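Local coordinates for protein phosphothreonine lyase ospF (Shigella flexneri, PDB 3I0U) that is a secreted type III effector, a phosphothreonine lyase that probably removes phosphate from phosphothreonine of host MAP kinases by beta-elimination, at residues V48-G52 / F53-N57; I84-R88 / E89-L93; A147-L150 / H151-Q155. All blocks are in the same frame, centred on the assembly; numbering follows the deposited sequence.

How the interactions relate
All three interactions are local, each within one continuous run of chain, and none touches another. Interaction 1 closes the hairpin of strands 47-50 and 53-56 at one edge of the antiparallel sheet. Interaction 2 turns the chain from strand 80-84 into helix 91-102, while interaction 3 is the first turns of helix 147-166, across the centre of the chain from interaction 2. Interaction 3 is the most buried, with leucines and I153 around a regular series of i to i+4 backbone bonds. The other two are partly buried: the hairpin pairs strands with reciprocal backbone bonds and splits its side chains between two faces, whereas the 84-93 turn sets an outward salt bridge against an inward apolar contact.

Interaction 1: residues V48-G52 / F53-N57; sequences VMYQG and FQIVN
A two-residue beta hairpin brings strands 47-50 and 53-56 together, with Q51 and G52 at the corners of a type I' turn running from Y50 to F53. Two hydrogen-bonded pairs hold the ladder. At the turn, Y50 N donates to F53 O (2.8 Å) along an almost straight path (172° at the hydrogen), and F53 N returns a bond to Y50 O (2.9 Å). At the open end, I55 N gives a bond to V48 O (2.7 Å), and V48 N one to I55 O (3.2 Å). Between them, M49 and Q54 form a non-hydrogen-bonded pair, where M49 CA approaches F53 O at 3.4 Å in a CA-H...O contact.

Side chains alternate. M49 and Q54 share the exposed face and cross obliquely, CG to CG at 4.0 Å. V48, Y50, F53 and I55 occupy the other face. There I55 CG1 meets the Y50 ring at its edge, 3.7 Å from CD2, the two side chains lying roughly at right angles; a chi1 of -53° sets CG1 beside the I55 backbone N, from where it reaches the tyrosine. The F53 ring has the Q51 carbonyl near its plane, with CD2 at 3.3 Å from Q51 O; it also meets W112, with planes at about 50°, and F103 edge-to-face. The turn is tied down further by Q51 NE2, which bonds to N35 O. Backbone bonds from Q54 and V56 to strand 63-68 continue the sheet inward; the whole is a two-residue type I' hairpin at the margin of the antiparallel sheet.

Interaction 2: residues I84-R88 / E89-L93; sequences ISIAR and EQVPL
I86 turns its branches onto the start of helix 91-102: CB lies 3.9 Å from V91 CG2, and CG2 packs 3.8 Å from Q90 CB. Its far end continues inward to L164 and F132, so this side of the turn is apolar and buried. A87 follows with its carbonyl, whose O accepts a hydrogen bond from Q90 N (2.9 Å). Next, R88 O takes a weak bond from V91 N (3.5 Å), with V91 CG2 close by.

With CG opposite the backbone N (chi1 -176°) and a turn at chi3, the R88 side chain bends toward the next residue, E89, whose own chain bends at chi2. This brings one guanidinium face under E89 OE2, in a salt bridge 2.9 Å from R88 NH2; the planes of the two groups are 83° apart, so the charges do not pair in the flat two-pronged manner. Q90, at the N-cap position, sends OE1 elsewhere, to A170 N.

The chemistry is thus two-sided: one good and one weak backbone bond and apolar packing lie on the inner side of the turn, while an exposed ion pair between adjacent residues probably adds only modest electrostatic stabilisation.

Interaction 3: residues A147-L150 / H151-Q155; sequences ALLL and HKIRQ
L150 and H151 sit next to each other at the heart of the first turns of helix 147-166, and each reaches one turn along it to a partner across the contact. L150 O accepts the hydrogen bond of R154 N at 3.0 Å, while H151 N donates to A147 O at 2.9 Å. The same carbonyl also has H151 CB beside it, 3.3 Å from A147 O. Chi1 of H151 is -175°, which swings the imidazole away from its own backbone N; Q155 CG then lies over one ring face, offset toward the rim. The ring end belongs to another part of the fold: NE2 bonds to P26 O and the ring meets that of Y25. The L150 side chain touches F212, L215 and M216 of helix 211-217 and I22 of helix 11-22.

L149 adds a further link. Its O receives I153 N at 2.8 Å, and its side chain follows suit, with CD2 3.8 Å from I153 CD1. These two side chains lie obliquely across one another, and both go on to touch P108. On the exposed side, L148 repeats the spacing with K152: K152 N reaches L148 O at 2.7 Å, and L148 CD2 rests against the aliphatic stem of the lysine, 3.8 Å from K152 CD. R154 leads away from 147-150 toward helix 211-217, where its NE bonds to M216 O.

Four successive i to i+4 backbone bonds, joined by leucine-isoleucine and leucine-lysine side-chain contacts of the same spacing, make up a regular alpha helix that packs on helix 11-22 through A147, L150 and H151, and on helix 211-217 through L150 and I153.

Interaction 1: residues V48-G52 / F53-N57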
ATOM      1  N   VAL A  48      15.695  -9.478   9.052  1.00 74.20           N
ATOM      2  CA  VAL A  48      16.241  -8.218   9.590  1.00 73.43           C
ATOM      3  C   VAL A  48      15.085  -7.208   9.911  1.00 73.09           C
ATOM      4  O   VAL A  48      14.214  -6.946   9.074  1.00 72.65           O
ATOM      5  CB  VAL A  48      17.263  -7.536   8.560  1.00 73.48           C
ATOM      6  CG1 VAL A  48      17.769  -6.175   9.055  1.00 73.48           C
ATOM      7  CG2 VAL A  48      18.479  -8.443   8.185  1.00 72.50           C
ATOM      8  N   MET A  49      15.120  -6.635  11.116  1.00 72.64           N
ATOM      9  CA  MET A  49      14.140  -5.671  11.604  1.00 72.38           C
ATOM     10  C   MET A  49      14.562  -4.225  11.411  1.00 72.36           C
ATOM     11  O   MET A  49      15.703  -3.879  11.702  1.00 72.67           O
ATOM     12  CB  MET A  49      13.928  -5.920  13.089  1.00 72.68           C
ATOM     13  CG  MET A  49      12.918  -7.009  13.390  1.00 72.96           C
ATOM     14  SD  MET A  49      11.329  -6.193  13.635  1.00 75.60           S
ATOM     15  CE  MET A  49      11.257  -6.192  15.421  1.00 72.64           C
ATOM     16  N   TYR A  50      13.651  -3.394  10.906  1.00 72.00           N
ATOM     17  CA  TYR A  50      13.861  -1.943  10.779  1.00 72.00           C
ATOM     18  C   TYR A  50      12.567  -1.307  11.133  1.00 71.89           C
ATOM     19  O   TYR A  50      11.552  -1.622  10.505  1.00 72.17           O
ATOM     20  CB  TYR A  50      14.147  -1.485   9.328  1.00 72.23           C
ATOM     21  CG  TYR A  50      15.419  -1.991   8.723  1.00 72.59           C
ATOM     22  CD1 TYR A  50      16.673  -1.565   9.205  1.00 74.04           C
ATOM     23  CD2 TYR A  50      15.386  -2.888   7.653  1.00 72.99           C
ATOM     24  CE1 TYR A  50      17.876  -2.038   8.639  1.00 74.02           C
ATOM     25  CE2 TYR A  50      16.572  -3.367   7.063  1.00 74.01           C
ATOM     26  CZ  TYR A  50      17.817  -2.945   7.577  1.00 73.99           C
ATOM     27  OH  TYR A  50      18.989  -3.424   7.045  1.00 73.24           O
ATOM     28  N   GLN A  51      12.588  -0.400  12.105  1.00 71.87           N
ATOM     29  CA  GLN A  51      11.406   0.413  12.453  1.00 72.03           C
ATOM     30  C   GLN A  51      10.178  -0.425  12.745  1.00 72.17           C
ATOM     31  O   GLN A  51       9.073  -0.100  12.282  1.00 73.14           O
ATOM     32  CB  GLN A  51      11.036   1.423  11.326  1.00 72.23           C
ATOM     33  CG  GLN A  51      12.141   2.385  10.819  1.00 72.83           C
ATOM     34  CD  GLN A  51      12.665   3.349  11.907  1.00 73.57           C
ATOM     35  OE1 GLN A  51      12.005   3.608  12.933  1.00 72.96           O
ATOM     36  NE2 GLN A  51      13.857   3.876  11.679  1.00 73.01           N
ATOM     37  N   GLY A  52      10.357  -1.529  13.457  1.00 71.99           N
ATOM     38  CA  GLY A  52       9.233  -2.407  13.747  1.00 72.14           C
ATOM     39  C   GLY A  52       8.716  -3.292  12.625  1.00 72.00           C
ATOM     40  O   GLY A  52       7.846  -4.123  12.881  1.00 72.93           O
ATOM     41  N   PHE A  53       9.231  -3.120  11.402  1.00 71.22           N
ATOM     42  CA  PHE A  53       8.954  -4.024  10.280  1.00 70.76           C
ATOM     43  C   PHE A  53      10.056  -5.065  10.140  1.00 70.88           C
ATOM     44  O   PHE A  53      11.246  -4.710  10.138  1.00 70.91           O
ATOM     45  CB  PHE A  53       8.852  -3.253   8.965  1.00 70.37           C
ATOM     46  CG  PHE A  53       7.654  -2.379   8.865  1.00 70.00           C
ATOM     47  CD1 PHE A  53       6.568  -2.764   8.112  1.00 70.38           C
ATOM     48  CD2 PHE A  53       7.616  -1.145   9.504  1.00 69.72           C
ATOM     49  CE1 PHE A  53       5.428  -1.930   8.018  1.00 70.95           C
ATOM     50  CE2 PHE A  53       6.506  -0.324   9.424  1.00 68.95           C
ATOM     51  CZ  PHE A  53       5.405  -0.710   8.690  1.00 69.22           C
ATOM     52  N   GLN A  54       9.666  -6.336  10.027  1.00 70.91           N
ATOM     53  CA  GLN A  54      10.615  -7.381   9.693  1.00 71.50           C
ATOM     54  C   GLN A  54      10.698  -7.487   8.171  1.00 71.72           C
ATOM     55  O   GLN A  54       9.664  -7.512   7.485  1.00 71.29           O
ATOM     56  CB  GLN A  54      10.237  -8.717  10.307  1.00 71.43           C
ATOM     57  CG  GLN A  54      11.430  -9.585  10.686  1.00 72.05           C
ATOM     58  CD  GLN A  54      11.012 -10.956  11.187  1.00 72.72           C
ATOM     59  OE1 GLN A  54      10.034 -11.538  10.702  1.00 73.07           O
ATOM     60  NE2 GLN A  54      11.754 -11.486  12.155  1.00 73.12           N
ATOM     61  N   ILE A  55      11.935  -7.535   7.671  1.00 71.81           N
ATOM     62  CA  ILE A  55      12.220  -7.605   6.242  1.00 71.95           C
ATOM     63  C   ILE A  55      12.784  -8.975   5.903  1.00 72.19           C
ATOM     64  O   ILE A  55      13.743  -9.416   6.526  1.00 72.18           O
ATOM     65  CB  ILE A  55      13.235  -6.521   5.813  1.00 71.97           C
ATOM     66  CG1 ILE A  55      12.793  -5.131   6.260  1.00 71.35           C
ATOM     67  CG2 ILE A  55      13.476  -6.548   4.294  1.00 72.04           C
ATOM     68  CD1 ILE A  55      11.827  -4.470   5.306  1.00 70.99           C
ATOM     69  N   VAL A  56      12.173  -9.652   4.934  1.00 72.39           N
ATOM     70  CA  VAL A  56      12.684 -10.935   4.443  1.00 72.62           C
ATOM     71  C   VAL A  56      12.816 -10.969   2.915  1.00 72.79           C
ATOM     72  O   VAL A  56      11.940 -10.445   2.205  1.00 73.16           O
ATOM     73  CB  VAL A  56      11.866 -12.156   4.973  1.00 72.47           C
ATOM     74  CG1 VAL A  56      12.028 -12.310   6.473  1.00 72.74           C
ATOM     75  CG2 VAL A  56      10.392 -12.031   4.653  1.00 72.64           C
ATOM     76  N   ASN A  57      13.916 -11.544   2.426  1.00 72.42           N
ATOM     77  CA  ASN A  57      14.115 -11.772   0.999  1.00 72.47           C
ATOM     78  C   ASN A  57      14.578 -13.217   0.818  1.00 72.61           C
ATOM     79  O   ASN A  57      15.792 -13.524   0.814  1.00 72.55           O
ATOM     80  CB  ASN A  57      15.099 -10.717   0.363  1.00 72.71           C
ATOM     81  CG  ASN A  57      15.201 -10.820  -1.193  1.00 72.49           C
ATOM     82  OD1 ASN A  57      14.295 -11.356  -1.836  1.00 75.20           O
ATOM     83  ND2 ASN A  57      16.290 -10.251  -1.755  1.00 70.02           N
TER

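Interaction 2: residues I84-R88 / E89-L93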
ATOM      1  N   ILE A  84       1.711  -0.217  -6.485  1.00 70.92           N
ATOM      2  CA  ILE A  84       2.279   1.055  -6.946  1.00 70.56           C
ATOM      3  C   ILE A  84       3.110   0.670  -8.141  1.00 70.89           C
ATOM      4  O   ILE A  84       3.898  -0.241  -8.048  1.00 71.33           O
ATOM      5  CB  ILE A  84       3.181   1.725  -5.911  1.00 70.82           C
ATOM      6  CG1 ILE A  84       2.512   1.772  -4.526  1.00 69.77           C
ATOM      7  CG2 ILE A  84       3.539   3.138  -6.352  1.00 70.06           C
ATOM      8  CD1 ILE A  84       3.399   2.405  -3.456  1.00 69.24           C
ATOM      9  N   SER A  85       2.913   1.351  -9.265  1.00 71.35           N
ATOM     10  CA  SER A  85       3.573   1.049 -10.548  1.00 71.10           C
ATOM     11  C   SER A  85       4.526   2.185 -11.008  1.00 71.34           C
ATOM     12  O   SER A  85       4.106   3.350 -11.210  1.00 70.53           O
ATOM     13  CB  SER A  85       2.513   0.779 -11.624  1.00 71.23           C
ATOM     14  OG  SER A  85       1.926  -0.521 -11.501  1.00 71.59           O
ATOM     15  N   ILE A  86       5.812   1.828 -11.133  1.00 70.37           N
ATOM     16  CA  ILE A  86       6.867   2.772 -11.413  1.00 69.73           C
ATOM     17  C   ILE A  86       7.520   2.302 -12.712  1.00 69.75           C
ATOM     18  O   ILE A  86       7.467   1.099 -13.027  1.00 69.84           O
ATOM     19  CB  ILE A  86       7.890   2.776 -10.261  1.00 69.98           C
ATOM     20  CG1 ILE A  86       7.194   2.872  -8.889  1.00 70.66           C
ATOM     21  CG2 ILE A  86       8.984   3.856 -10.461  1.00 68.70           C
ATOM     22  CD1 ILE A  86       6.329   4.151  -8.649  1.00 71.08           C
ATOM     23  N   ALA A  87       8.088   3.224 -13.494  1.00 68.96           N
ATOM     24  CA  ALA A  87       9.009   2.832 -14.570  1.00 69.03           C
ATOM     25  C   ALA A  87      10.183   1.976 -14.061  1.00 68.72           C
ATOM     26  O   ALA A  87      10.716   2.217 -12.998  1.00 67.88           O
ATOM     27  CB  ALA A  87       9.524   4.026 -15.284  1.00 68.93           C
ATOM     28  N   ARG A  88      10.579   0.980 -14.847  1.00 69.21           N
ATOM     29  CA  ARG A  88      11.496  -0.057 -14.387  1.00 69.44           C
ATOM     30  C   ARG A  88      12.784   0.492 -13.765  1.00 69.56           C
ATOM     31  O   ARG A  88      13.134   0.124 -12.673  1.00 68.88           O
ATOM     32  CB  ARG A  88      11.773  -1.040 -15.512  1.00 69.99           C
ATOM     33  CG  ARG A  88      12.660  -2.246 -15.079  1.00 71.45           C
ATOM     34  CD  ARG A  88      12.879  -3.333 -16.109  1.00 69.64           C
ATOM     35  NE  ARG A  88      13.913  -2.893 -17.014  1.00 75.08           N
ATOM     36  CZ  ARG A  88      15.249  -2.879 -16.780  1.00 76.65           C
ATOM     37  NH1 ARG A  88      15.785  -3.309 -15.634  1.00 76.05           N
ATOM     38  NH2 ARG A  88      16.082  -2.422 -17.726  1.00 75.14           N
ATOM     39  N   GLU A  89      13.407   1.466 -14.421  1.00 69.94           N
ATOM     40  CA  GLU A  89      14.677   2.067 -13.977  1.00 70.13           C
ATOM     41  C   GLU A  89      14.577   3.040 -12.814  1.00 70.39           C
ATOM     42  O   GLU A  89      15.605   3.412 -12.237  1.00 70.41           O
ATOM     43  CB  GLU A  89      15.384   2.747 -15.154  1.00 70.16           C
ATOM     44  CG  GLU A  89      15.798   1.788 -16.273  1.00 71.13           C
ATOM     45  CD  GLU A  89      14.604   1.208 -17.033  1.00 71.98           C
ATOM     46  OE1 GLU A  89      13.509   1.828 -17.007  1.00 74.20           O
ATOM     47  OE2 GLU A  89      14.735   0.134 -17.634  1.00 67.33           O
ATOM     48  N   GLN A  90      13.346   3.445 -12.472  1.00 70.29           N
ATOM     49  CA  GLN A  90      13.109   4.410 -11.405  1.00 70.48           C
ATOM     50  C   GLN A  90      12.598   3.740 -10.128  1.00 70.47           C
ATOM     51  O   GLN A  90      12.243   4.413  -9.149  1.00 70.00           O
ATOM     52  CB  GLN A  90      12.152   5.508 -11.872  1.00 70.57           C
ATOM     53  CG  GLN A  90      12.738   6.363 -12.955  1.00 70.83           C
ATOM     54  CD  GLN A  90      11.882   7.548 -13.321  1.00 70.93           C
ATOM     55  OE1 GLN A  90      11.307   8.221 -12.453  1.00 71.86           O
ATOM     56  NE2 GLN A  90      11.834   7.851 -14.608  1.00 68.78           N
ATOM     57  N   VAL A  91      12.589   2.412 -10.140  1.00 70.21           N
ATOM     58  CA  VAL A  91      12.175   1.651  -8.980  1.00 70.74           C
ATOM     59  C   VAL A  91      12.972   1.845  -7.658  1.00 70.70           C
ATOM     60  O   VAL A  91      12.360   2.173  -6.635  1.00 71.12           O
ATOM     61  CB  VAL A  91      11.893   0.178  -9.351  1.00 70.74           C
ATOM     62  CG1 VAL A  91      11.582  -0.618  -8.146  1.00 70.72           C
ATOM     63  CG2 VAL A  91      10.712   0.108 -10.290  1.00 71.51           C
ATOM     64  N   PRO A  92      14.305   1.636  -7.661  1.00 70.45           N
ATOM     65  CA  PRO A  92      15.031   1.925  -6.422  1.00 70.57           C
ATOM     66  C   PRO A  92      14.884   3.348  -5.921  1.00 70.91           C
ATOM     67  O   PRO A  92      14.718   3.552  -4.703  1.00 71.42           O
ATOM     68  CB  PRO A  92      16.491   1.643  -6.817  1.00 70.65           C
ATOM     69  CG  PRO A  92      16.367   0.623  -7.862  1.00 69.53           C
ATOM     70  CD  PRO A  92      15.228   1.095  -8.682  1.00 69.83           C
ATOM     71  N   LEU A  93      14.916   4.305  -6.853  1.00 70.91           N
ATOM     72  CA  LEU A  93      14.698   5.707  -6.516  1.00 71.21           C
ATOM     73  C   LEU A  93      13.369   5.909  -5.827  1.00 70.97           C
ATOM     74  O   LEU A  93      13.331   6.520  -4.778  1.00 72.17           O
ATOM     75  CB  LEU A  93      14.758   6.592  -7.751  1.00 71.03           C
ATOM     76  CG  LEU A  93      14.930   8.064  -7.479  1.00 71.38           C
ATOM     77  CD1 LEU A  93      16.335   8.321  -6.857  1.00 73.12           C
ATOM     78  CD2 LEU A  93      14.787   8.667  -8.844  1.00 71.88           C
TER

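Interaction 3: residues A147-L150 / H151-Q155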
ATOM      1  N   ALA A 147     -13.778   3.188  10.231  1.00 70.56           N
ATOM      2  CA  ALA A 147     -13.705   4.433   9.481  1.00 70.82           C
ATOM      3  C   ALA A 147     -12.331   5.157   9.515  1.00 70.82           C
ATOM      4  O   ALA A 147     -11.968   5.827   8.552  1.00 70.37           O
ATOM      5  CB  ALA A 147     -14.795   5.343   9.919  1.00 70.53           C
ATOM      6  N   LEU A 148     -11.593   5.004  10.618  1.00 71.05           N
ATOM      7  CA  LEU A 148     -10.340   5.705  10.829  1.00 71.27           C
ATOM      8  C   LEU A 148      -9.335   5.039   9.982  1.00 71.98           C
ATOM      9  O   LEU A 148      -8.537   5.730   9.314  1.00 72.26           O
ATOM     10  CB  LEU A 148      -9.834   5.572  12.257  1.00 71.46           C
ATOM     11  CG  LEU A 148      -9.076   6.700  12.975  1.00 70.76           C
ATOM     12  CD1 LEU A 148      -8.215   6.086  14.033  1.00 69.90           C
ATOM     13  CD2 LEU A 148      -8.243   7.625  12.113  1.00 69.16           C
ATOM     14  N   LEU A 149      -9.367   3.697  10.004  1.00 71.89           N
ATOM     15  CA  LEU A 149      -8.456   2.907   9.188  1.00 71.18           C
ATOM     16  C   LEU A 149      -8.623   3.354   7.748  1.00 70.94           C
ATOM     17  O   LEU A 149      -7.668   3.789   7.126  1.00 70.32           O
ATOM     18  CB  LEU A 149      -8.751   1.415   9.328  1.00 71.42           C
ATOM     19  CG  LEU A 149      -7.627   0.351   9.206  1.00 71.48           C
ATOM     20  CD1 LEU A 149      -8.126  -0.830   8.408  1.00 69.60           C
ATOM     21  CD2 LEU A 149      -6.327   0.860   8.586  1.00 69.55           C
ATOM     22  N   LEU A 150      -9.861   3.294   7.260  1.00 71.09           N
ATOM     23  CA  LEU A 150     -10.184   3.700   5.896  1.00 71.27           C
ATOM     24  C   LEU A 150      -9.804   5.122   5.549  1.00 70.97           C
ATOM     25  O   LEU A 150      -9.375   5.384   4.431  1.00 71.58           O
ATOM     26  CB  LEU A 150     -11.660   3.500   5.599  1.00 71.42           C
ATOM     27  CG  LEU A 150     -12.163   2.065   5.639  1.00 71.33           C
ATOM     28  CD1 LEU A 150     -13.667   2.067   5.549  1.00 69.79           C
ATOM     29  CD2 LEU A 150     -11.534   1.238   4.517  1.00 71.09           C
ATOM     30  N   HIS A 151      -9.951   6.023   6.508  1.00 70.66           N
ATOM     31  CA  HIS A 151      -9.493   7.374   6.343  1.00 70.53           C
ATOM     32  C   HIS A 151      -7.976   7.362   6.212  1.00 70.77           C
ATOM     33  O   HIS A 151      -7.445   7.871   5.218  1.00 70.99           O
ATOM     34  CB  HIS A 151      -9.942   8.257   7.495  1.00 70.14           C
ATOM     35  CG  HIS A 151      -9.591   9.693   7.305  1.00 70.72           C
ATOM     36  ND1 HIS A 151     -10.011  10.426   6.215  1.00 71.04           N
ATOM     37  CD2 HIS A 151      -8.840  10.532   8.056  1.00 70.36           C
ATOM     38  CE1 HIS A 151      -9.542  11.657   6.309  1.00 70.96           C
ATOM     39  NE2 HIS A 151      -8.832  11.748   7.419  1.00 71.40           N
ATOM     40  N   LYS A 152      -7.292   6.742   7.179  1.00 70.71           N
ATOM     41  CA  LYS A 152      -5.839   6.620   7.159  1.00 70.76           C
ATOM     42  C   LYS A 152      -5.355   6.081   5.809  1.00 71.08           C
ATOM     43  O   LYS A 152      -4.510   6.705   5.175  1.00 71.64           O
ATOM     44  CB  LYS A 152      -5.319   5.789   8.345  1.00 70.72           C
ATOM     45  CG  LYS A 152      -5.259   6.555   9.684  1.00 70.69           C
ATOM     46  CD  LYS A 152      -5.219   5.704  10.978  1.00 70.72           C
ATOM     47  CE  LYS A 152      -3.932   4.886  11.222  1.00 73.56           C
ATOM     48  NZ  LYS A 152      -2.555   5.441  11.001  1.00 72.47           N
ATOM     49  N   ILE A 153      -5.943   5.002   5.322  1.00 71.00           N
ATOM     50  CA  ILE A 153      -5.568   4.482   4.001  1.00 71.21           C
ATOM     51  C   ILE A 153      -5.800   5.492   2.867  1.00 71.33           C
ATOM     52  O   ILE A 153      -4.938   5.657   2.043  1.00 71.06           O
ATOM     53  CB  ILE A 153      -6.263   3.106   3.681  1.00 71.48           C
ATOM     54  CG1 ILE A 153      -5.848   2.040   4.711  1.00 71.35           C
ATOM     55  CG2 ILE A 153      -5.907   2.642   2.285  1.00 69.90           C
ATOM     56  CD1 ILE A 153      -6.732   0.854   4.767  1.00 71.48           C
ATOM     57  N   ARG A 154      -6.946   6.189   2.854  1.00 71.81           N
ATOM     58  CA  ARG A 154      -7.217   7.199   1.817  1.00 71.69           C
ATOM     59  C   ARG A 154      -6.136   8.263   1.777  1.00 71.79           C
ATOM     60  O   ARG A 154      -5.594   8.561   0.704  1.00 71.68           O
ATOM     61  CB  ARG A 154      -8.499   7.904   2.077  1.00 71.58           C
ATOM     62  CG  ARG A 154      -9.679   7.443   1.304  1.00 73.21           C
ATOM     63  CD  ARG A 154     -10.812   8.424   1.560  1.00 73.96           C
ATOM     64  NE  ARG A 154     -11.382   8.772   0.267  1.00 74.92           N
ATOM     65  CZ  ARG A 154     -11.851   9.969  -0.081  1.00 75.18           C
ATOM     66  NH1 ARG A 154     -11.827  10.998   0.778  1.00 77.06           N
ATOM     67  NH2 ARG A 154     -12.327  10.151  -1.311  1.00 75.29           N
ATOM     68  N   GLN A 155      -5.826   8.792   2.966  1.00 71.38           N
ATOM     69  CA  GLN A 155      -4.813   9.818   3.177  1.00 71.17           C
ATOM     70  C   GLN A 155      -3.426   9.370   2.776  1.00 71.07           C
ATOM     71  O   GLN A 155      -2.674  10.140   2.216  1.00 71.02           O
ATOM     72  CB  GLN A 155      -4.785  10.241   4.646  1.00 70.87           C
ATOM     73  CG  GLN A 155      -6.075  10.884   5.130  1.00 71.44           C
ATOM     74  CD  GLN A 155      -6.264  12.321   4.647  1.00 71.39           C
ATOM     75  OE1 GLN A 155      -5.449  13.211   4.906  1.00 70.86           O
ATOM     76  NE2 GLN A 155      -7.363  12.555   3.959  1.00 70.88           N
TER